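Local atomic coordinates of haloacid dehalogenase (Pseudomonas aeruginosa, PDB entry 3UMC), a protein that is classed as an L-2-haloacid dehalogenase and so probably hydrolyses the carbon-halogen bond of L-2-haloacids to give 2-hydroxyacids. Residues Gly144-Met149 and Cys165-Gly170; Ala24-Val29 and Trp137-Ser142. All coordinates share one frame; numbering follows the deposited sequence.

Strand 137-140 of contact 2 runs through a short loop into helix 146-156, whose first turn makes contact 1, so the two follow each other along the chain with centres about 12 Å apart. They also touch: Ala-166 N lies 3.0 Å from Ser-142 O, probably a hydrogen bond, and Met-149 SE packs 3.7 Å from Val-29 CG2. In the haloacid dehalogenase superfamily the active site lies at the C-terminal ends of the central strands. There contact 2 sets Asp-28 and Ser-142 just beyond neighbouring strand ends, at positions consistent with the first two conserved motifs of the family; contact 1 packs beside this end of the sheet.

Contact 1: residues Gly144-Met149 and Cys165-Gly170; sequences GNTALM and CADLFG
The carboxylate of Asp-167 grips the start of helix 146-156 through Thr-146. Its OD1 takes two hydrogen bonds from that one residue: Thr-146 OG1 donates over 2.8 Å to Asp-167 OD1 from the syn side, 17° out of the carboxylate plane, while Thr-146 N reaches the same OD1 over 3.0 Å from above the plane, tilted 41° out of it. The threonine torsion makes this double grip possible: with chi1 at -64°, OG1 stands beside its own backbone N. A negative charge at the N-terminal end of a helix would be expected to interact favourably with the helix dipole. Asn-145 occupies the N-cap position, but its OD1 is engaged by Asp-86 N.

Two waters extend the polar network. The first receives bonds from Ala-147 N (2.9 Å to the water) and Asn-145 ND2, and donates to Asp-167 OD2, extending the carboxylate's hold to the next helical N-H. The second donates to Thr-146 OG1 and accepts from Cys-165 N, bridging the two segments. Leu-168 CD2 lies beside the Thr-146 hydroxyl, 3.7 Å from OG1. The apolar contact is made by Cys-165 SG, which sits 3.5 Å from CG of Met-149, a selenomethionine bent along its chain.

Farther out, Met-149 and Leu-168 both pack on strand 162-163, and Leu-168 also meets Leu-185 of helix 176-186. The start of helix 146-156 and the short helix 166-169 both face the second subunit, whose Met-162 meets Thr-146 and whose Leu-185 meets Asp-167 and Leu-168.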
loop_
_atom_site.group_PDB
_atom_site.type_symbol
_atom_site.label_atom_id
_atom_site.label_comp_id
_atom_site.label_asym_id
_atom_site.label_seq_id
_atom_site.Cartn_x
_atom_site.Cartn_y
_atom_site.Cartn_z
ATOM N N GLY A 144 -0.643 -11.418 -7.499
ATOM C CA GLY A 144 0.740 -11.124 -7.194
ATOM C C GLY A 144 0.940 -10.748 -5.739
ATOM O O GLY A 144 0.154 -9.920 -5.185
ATOM N N ASN A 145 1.958 -11.310 -5.093
ATOM C CA ASN A 145 2.281 -10.925 -3.723
ATOM C C ASN A 145 2.846 -9.501 -3.697
ATOM O O ASN A 145 3.397 -8.990 -4.697
ATOM C CB ASN A 145 3.294 -11.876 -3.055
ATOM C CG ASN A 145 4.512 -12.140 -3.945
ATOM O OD1 ASN A 145 4.393 -12.703 -5.052
ATOM N ND2 ASN A 145 5.666 -11.697 -3.491
ATOM N N THR A 146 2.765 -8.919 -2.511
ATOM C CA THR A 146 3.085 -7.534 -2.298
ATOM C C THR A 146 4.448 -7.192 -2.875
ATOM O O THR A 146 4.593 -6.263 -3.624
ATOM C CB THR A 146 2.948 -7.216 -0.784
ATOM O OG1 THR A 146 1.590 -7.374 -0.373
ATOM C CG2 THR A 146 3.405 -5.815 -0.483
ATOM N N ALA A 147 5.447 -8.007 -2.611
ATOM C CA ALA A 147 6.826 -7.679 -3.010
ATOM C C ALA A 147 6.963 -7.694 -4.548
ATOM O O ALA A 147 7.598 -6.841 -5.139
ATOM C CB ALA A 147 7.808 -8.678 -2.333
ATOM N N LEU A 148 6.304 -8.648 -5.196
ATOM C CA LEU A 148 6.254 -8.732 -6.678
ATOM C C LEU A 148 5.550 -7.476 -7.249
ATOM O O LEU A 148 6.044 -6.832 -8.163
ATOM C CB LEU A 148 5.469 -10.005 -7.099
ATOM C CG LEU A 148 5.478 -10.401 -8.587
ATOM C CD1 LEU A 148 5.216 -11.931 -8.753
ATOM C CD2 LEU A 148 4.457 -9.611 -9.393
HETATM N N MSE A 149 4.435 -7.088 -6.622
HETATM C CA MSE A 149 3.677 -5.907 -7.091
HETATM C C MSE A 149 4.400 -4.591 -6.854
HETATM O O MSE A 149 4.183 -3.597 -7.585
HETATM C CB MSE A 149 2.306 -5.879 -6.453
HETATM C CG MSE A 149 1.345 -6.857 -7.010
HETATM SE SE MSE A 149 0.783 -6.243 -8.862
HETATM C CE MSE A 149 1.622 -7.795 -9.655
ATOM N N CYS A 165 -2.829 -6.945 -2.036
ATOM C CA CYS A 165 -2.553 -8.177 -2.734
ATOM C C CYS A 165 -3.000 -9.391 -1.905
ATOM O O CYS A 165 -3.278 -9.286 -0.744
ATOM C CB CYS A 165 -1.062 -8.282 -2.958
ATOM S SG CYS A 165 -0.429 -6.880 -3.977
ATOM N N ALA A 166 -2.992 -10.527 -2.554
ATOM C CA ALA A 166 -3.520 -11.750 -2.074
ATOM C C ALA A 166 -2.866 -12.157 -0.784
ATOM O O ALA A 166 -3.544 -12.703 0.103
ATOM C CB ALA A 166 -3.332 -12.829 -3.128
ATOM N N ASP A 167 -1.560 -11.894 -0.701
ATOM C CA ASP A 167 -0.833 -12.225 0.507
ATOM C C ASP A 167 -1.167 -11.349 1.702
ATOM O O ASP A 167 -0.717 -11.664 2.737
ATOM C CB ASP A 167 0.681 -12.335 0.284
ATOM C CG ASP A 167 1.386 -11.001 -0.031
ATOM O OD1 ASP A 167 0.777 -10.037 -0.566
ATOM O OD2 ASP A 167 2.586 -10.915 0.311
ATOM N N LEU A 168 -1.946 -10.263 1.586
ATOM C CA LEU A 168 -2.416 -9.569 2.770
ATOM C C LEU A 168 -3.527 -10.418 3.407
ATOM O O LEU A 168 -3.783 -10.337 4.587
ATOM C CB LEU A 168 -3.017 -8.177 2.474
ATOM C CG LEU A 168 -2.238 -7.056 1.839
ATOM C CD1 LEU A 168 -3.004 -5.699 1.967
ATOM C CD2 LEU A 168 -0.843 -6.992 2.410
ATOM N N PHE A 169 -4.221 -11.196 2.594
ATOM C CA PHE A 169 -5.464 -11.829 3.001
ATOM C C PHE A 169 -5.329 -13.332 3.094
ATOM O O PHE A 169 -6.182 -13.984 3.634
ATOM C CB PHE A 169 -6.543 -11.494 1.981
ATOM C CG PHE A 169 -6.648 -10.026 1.671
ATOM C CD1 PHE A 169 -7.077 -9.132 2.620
ATOM C CD2 PHE A 169 -6.318 -9.544 0.423
ATOM C CE1 PHE A 169 -7.146 -7.799 2.342
ATOM C CE2 PHE A 169 -6.477 -8.182 0.114
ATOM C CZ PHE A 169 -6.851 -7.315 1.079
ATOM N N GLY A 170 -4.284 -13.903 2.537
ATOM C CA GLY A 170 -4.133 -15.354 2.496
ATOM C C GLY A 170 -5.124 -16.043 1.599
ATOM O O GLY A 170 -5.445 -17.223 1.840
HETATM O O HOH W 1 5.147 -10.142 -0.713
HETATM O O HOH W 2 -0.534 -5.713 -0.710
#

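Contact 2: residues Ala24-Val29 and Trp137-Ser142; sequences AILFDV and WLAALS
Phe-27 turns the edge of its ring to the partner strand, where CE2 meets Leu-138 CD2 at 4.0 Å, the two side chains crossing at a slant. Both have CG beside the backbone N and anti to the carbonyl carbon (chi1 -70° in Phe-27), which directs the ring back over its own strand, with Ala-139 O also at its edge. One ring face is covered within its own strand by Ile-25 CG2, 3.5 Å above the plane and offset toward the rim. Leu-132 of helix 125-132 packs on Ile-25, Phe-27 and Leu-138, so that this helix lies against their face of the sheet.

Beneath these side chains the backbones form a parallel ladder. Ile-25 N donates to Trp-137 O (2.8 Å) and Phe-27 N to Ala-139 O (2.8 Å), while Ala-139 N and Leu-141 N donate back to Ile-25 O and Phe-27 O. The strands are twisted against each other, their directions differing by 21°, and belong to the central parallel sheet of the Rossmann-like HAD fold, in which strand 24-27 lies between 137-140 and 193-197.

On the opposite face Leu-26 reaches across to Ala-139 and Leu-141: its CD2 lies 4.0 Å from Ala-139 CB, and its CD1 is 4.1 Å from Leu-141 CD2. With CG anti to the backbone N (chi1 -164°), Leu-141 brings both its methyls to Leu-26 CD1; it also packs on helix 176-186. Ala-24 CB and Trp-137 CB meet at 4.0 Å farther back.

Just beyond strand 24-27, Val-29 CG2 touches Ala-140 CB at 3.9 Å, at the end of the partner strand. Asp-28 points away from the partner segment; its OD1 forms a salt bridge with Lys-173 and its OD2 is hydrogen-bonded to Thr-32 OG1. Lys-173 also donates to Leu-141 O, tying the two strand ends together.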
loop_
_atom_site.group_PDB
_atom_site.type_symbol
_atom_site.label_atom_id
_atom_site.label_comp_id
_atom_site.label_asym_id
_atom_site.label_seq_id
_atom_site.Cartn_x
_atom_site.Cartn_y
_atom_site.Cartn_z
ATOM N N ALA A 24 -12.942 4.835 -4.395
ATOM C CA ALA A 24 -11.737 4.081 -4.649
ATOM C C ALA A 24 -11.948 3.164 -5.843
ATOM O O ALA A 24 -13.028 2.629 -6.047
ATOM C CB ALA A 24 -11.360 3.262 -3.414
ATOM N N ILE A 25 -10.902 2.968 -6.627
ATOM C CA ILE A 25 -10.922 2.044 -7.708
ATOM C C ILE A 25 -9.826 1.071 -7.418
ATOM O O ILE A 25 -8.626 1.420 -7.284
ATOM C CB ILE A 25 -10.645 2.705 -9.082
ATOM C CG1 ILE A 25 -11.591 3.840 -9.353
ATOM C CG2 ILE A 25 -10.840 1.724 -10.196
ATOM C CD1 ILE A 25 -11.294 4.593 -10.618
ATOM N N LEU A 26 -10.231 -0.182 -7.363
ATOM C CA LEU A 26 -9.307 -1.287 -7.276
ATOM C C LEU A 26 -9.062 -1.763 -8.708
ATOM O O LEU A 26 -9.960 -1.845 -9.524
ATOM C CB LEU A 26 -9.976 -2.433 -6.509
ATOM C CG LEU A 26 -10.451 -2.227 -5.070
ATOM C CD1 LEU A 26 -11.282 -3.488 -4.586
ATOM C CD2 LEU A 26 -9.287 -2.020 -4.209
ATOM N N PHE A 27 -7.852 -2.165 -8.968
ATOM C CA PHE A 27 -7.504 -2.667 -10.242
ATOM C C PHE A 27 -6.865 -4.031 -10.163
ATOM O O PHE A 27 -5.919 -4.217 -9.474
ATOM C CB PHE A 27 -6.410 -1.764 -10.865
ATOM C CG PHE A 27 -6.869 -0.436 -11.257
ATOM C CD1 PHE A 27 -7.257 -0.188 -12.550
ATOM C CD2 PHE A 27 -6.872 0.596 -10.347
ATOM C CE1 PHE A 27 -7.625 1.020 -12.934
ATOM C CE2 PHE A 27 -7.271 1.864 -10.747
ATOM C CZ PHE A 27 -7.626 2.071 -12.011
ATOM N N ASP A 28 -7.315 -4.927 -11.015
ATOM C CA ASP A 28 -6.520 -6.069 -11.436
ATOM C C ASP A 28 -5.270 -5.587 -12.197
ATOM O O ASP A 28 -5.324 -4.531 -12.794
ATOM C CB ASP A 28 -7.408 -6.972 -12.319
ATOM C CG ASP A 28 -6.645 -8.161 -12.868
ATOM O OD1 ASP A 28 -6.184 -8.967 -12.062
ATOM O OD2 ASP A 28 -6.457 -8.238 -14.112
ATOM N N VAL A 29 -4.133 -6.314 -12.182
ATOM C CA VAL A 29 -2.907 -5.709 -12.727
ATOM C C VAL A 29 -2.373 -6.472 -13.927
ATOM O O VAL A 29 -2.174 -5.866 -14.997
ATOM C CB VAL A 29 -1.787 -5.541 -11.709
ATOM C CG1 VAL A 29 -0.681 -4.758 -12.279
ATOM C CG2 VAL A 29 -2.282 -4.806 -10.443
ATOM N N TRP A 137 -9.005 7.111 -4.996
ATOM C CA TRP A 137 -7.901 6.345 -4.535
ATOM C C TRP A 137 -7.719 5.217 -5.535
ATOM O O TRP A 137 -8.689 4.587 -5.978
ATOM C CB TRP A 137 -8.192 5.693 -3.162
ATOM C CG TRP A 137 -8.188 6.630 -2.009
ATOM C CD1 TRP A 137 -7.654 7.885 -1.968
ATOM C CD2 TRP A 137 -8.717 6.380 -0.708
ATOM N NE1 TRP A 137 -7.825 8.423 -0.713
ATOM C CE2 TRP A 137 -8.483 7.519 0.070
ATOM C CE3 TRP A 137 -9.321 5.283 -0.113
ATOM C CZ2 TRP A 137 -8.875 7.606 1.403
ATOM C CZ3 TRP A 137 -9.745 5.387 1.203
ATOM C CH2 TRP A 137 -9.502 6.532 1.940
ATOM N N LEU A 138 -6.494 4.897 -5.799
ATOM C CA LEU A 138 -6.170 3.779 -6.702
ATOM C C LEU A 138 -5.448 2.714 -5.940
ATOM O O LEU A 138 -4.423 2.979 -5.284
ATOM C CB LEU A 138 -5.281 4.232 -7.882
ATOM C CG LEU A 138 -5.665 5.490 -8.658
ATOM C CD1 LEU A 138 -4.713 5.741 -9.868
ATOM C CD2 LEU A 138 -7.174 5.470 -9.078
ATOM N N ALA A 139 -5.941 1.481 -6.043
ATOM C CA ALA A 139 -5.246 0.364 -5.381
ATOM C C ALA A 139 -5.195 -0.881 -6.243
ATOM O O ALA A 139 -6.117 -1.177 -6.965
ATOM C CB ALA A 139 -5.927 0.084 -4.005
ATOM N N ALA A 140 -4.060 -1.571 -6.199
ATOM C CA ALA A 140 -3.860 -2.808 -6.854
ATOM C C ALA A 140 -4.628 -3.867 -6.103
ATOM O O ALA A 140 -4.550 -3.943 -4.882
ATOM C CB ALA A 140 -2.297 -3.201 -6.886
ATOM N N LEU A 141 -5.295 -4.741 -6.842
ATOM C CA LEU A 141 -5.913 -5.943 -6.272
ATOM C C LEU A 141 -5.449 -7.136 -7.046
ATOM O O LEU A 141 -6.079 -7.540 -7.977
ATOM C CB LEU A 141 -7.437 -5.840 -6.312
ATOM C CG LEU A 141 -8.229 -6.814 -5.432
ATOM C CD1 LEU A 141 -8.305 -6.307 -3.949
ATOM C CD2 LEU A 141 -9.614 -6.931 -6.053
ATOM N N SER A 142 -4.333 -7.702 -6.646
ATOM C CA SER A 142 -3.632 -8.677 -7.441
ATOM C C SER A 142 -3.396 -9.988 -6.697
ATOM O O SER A 142 -3.193 -10.027 -5.482
ATOM C CB SER A 142 -2.265 -8.115 -7.801
ATOM O OG SER A 142 -1.606 -8.964 -8.704
#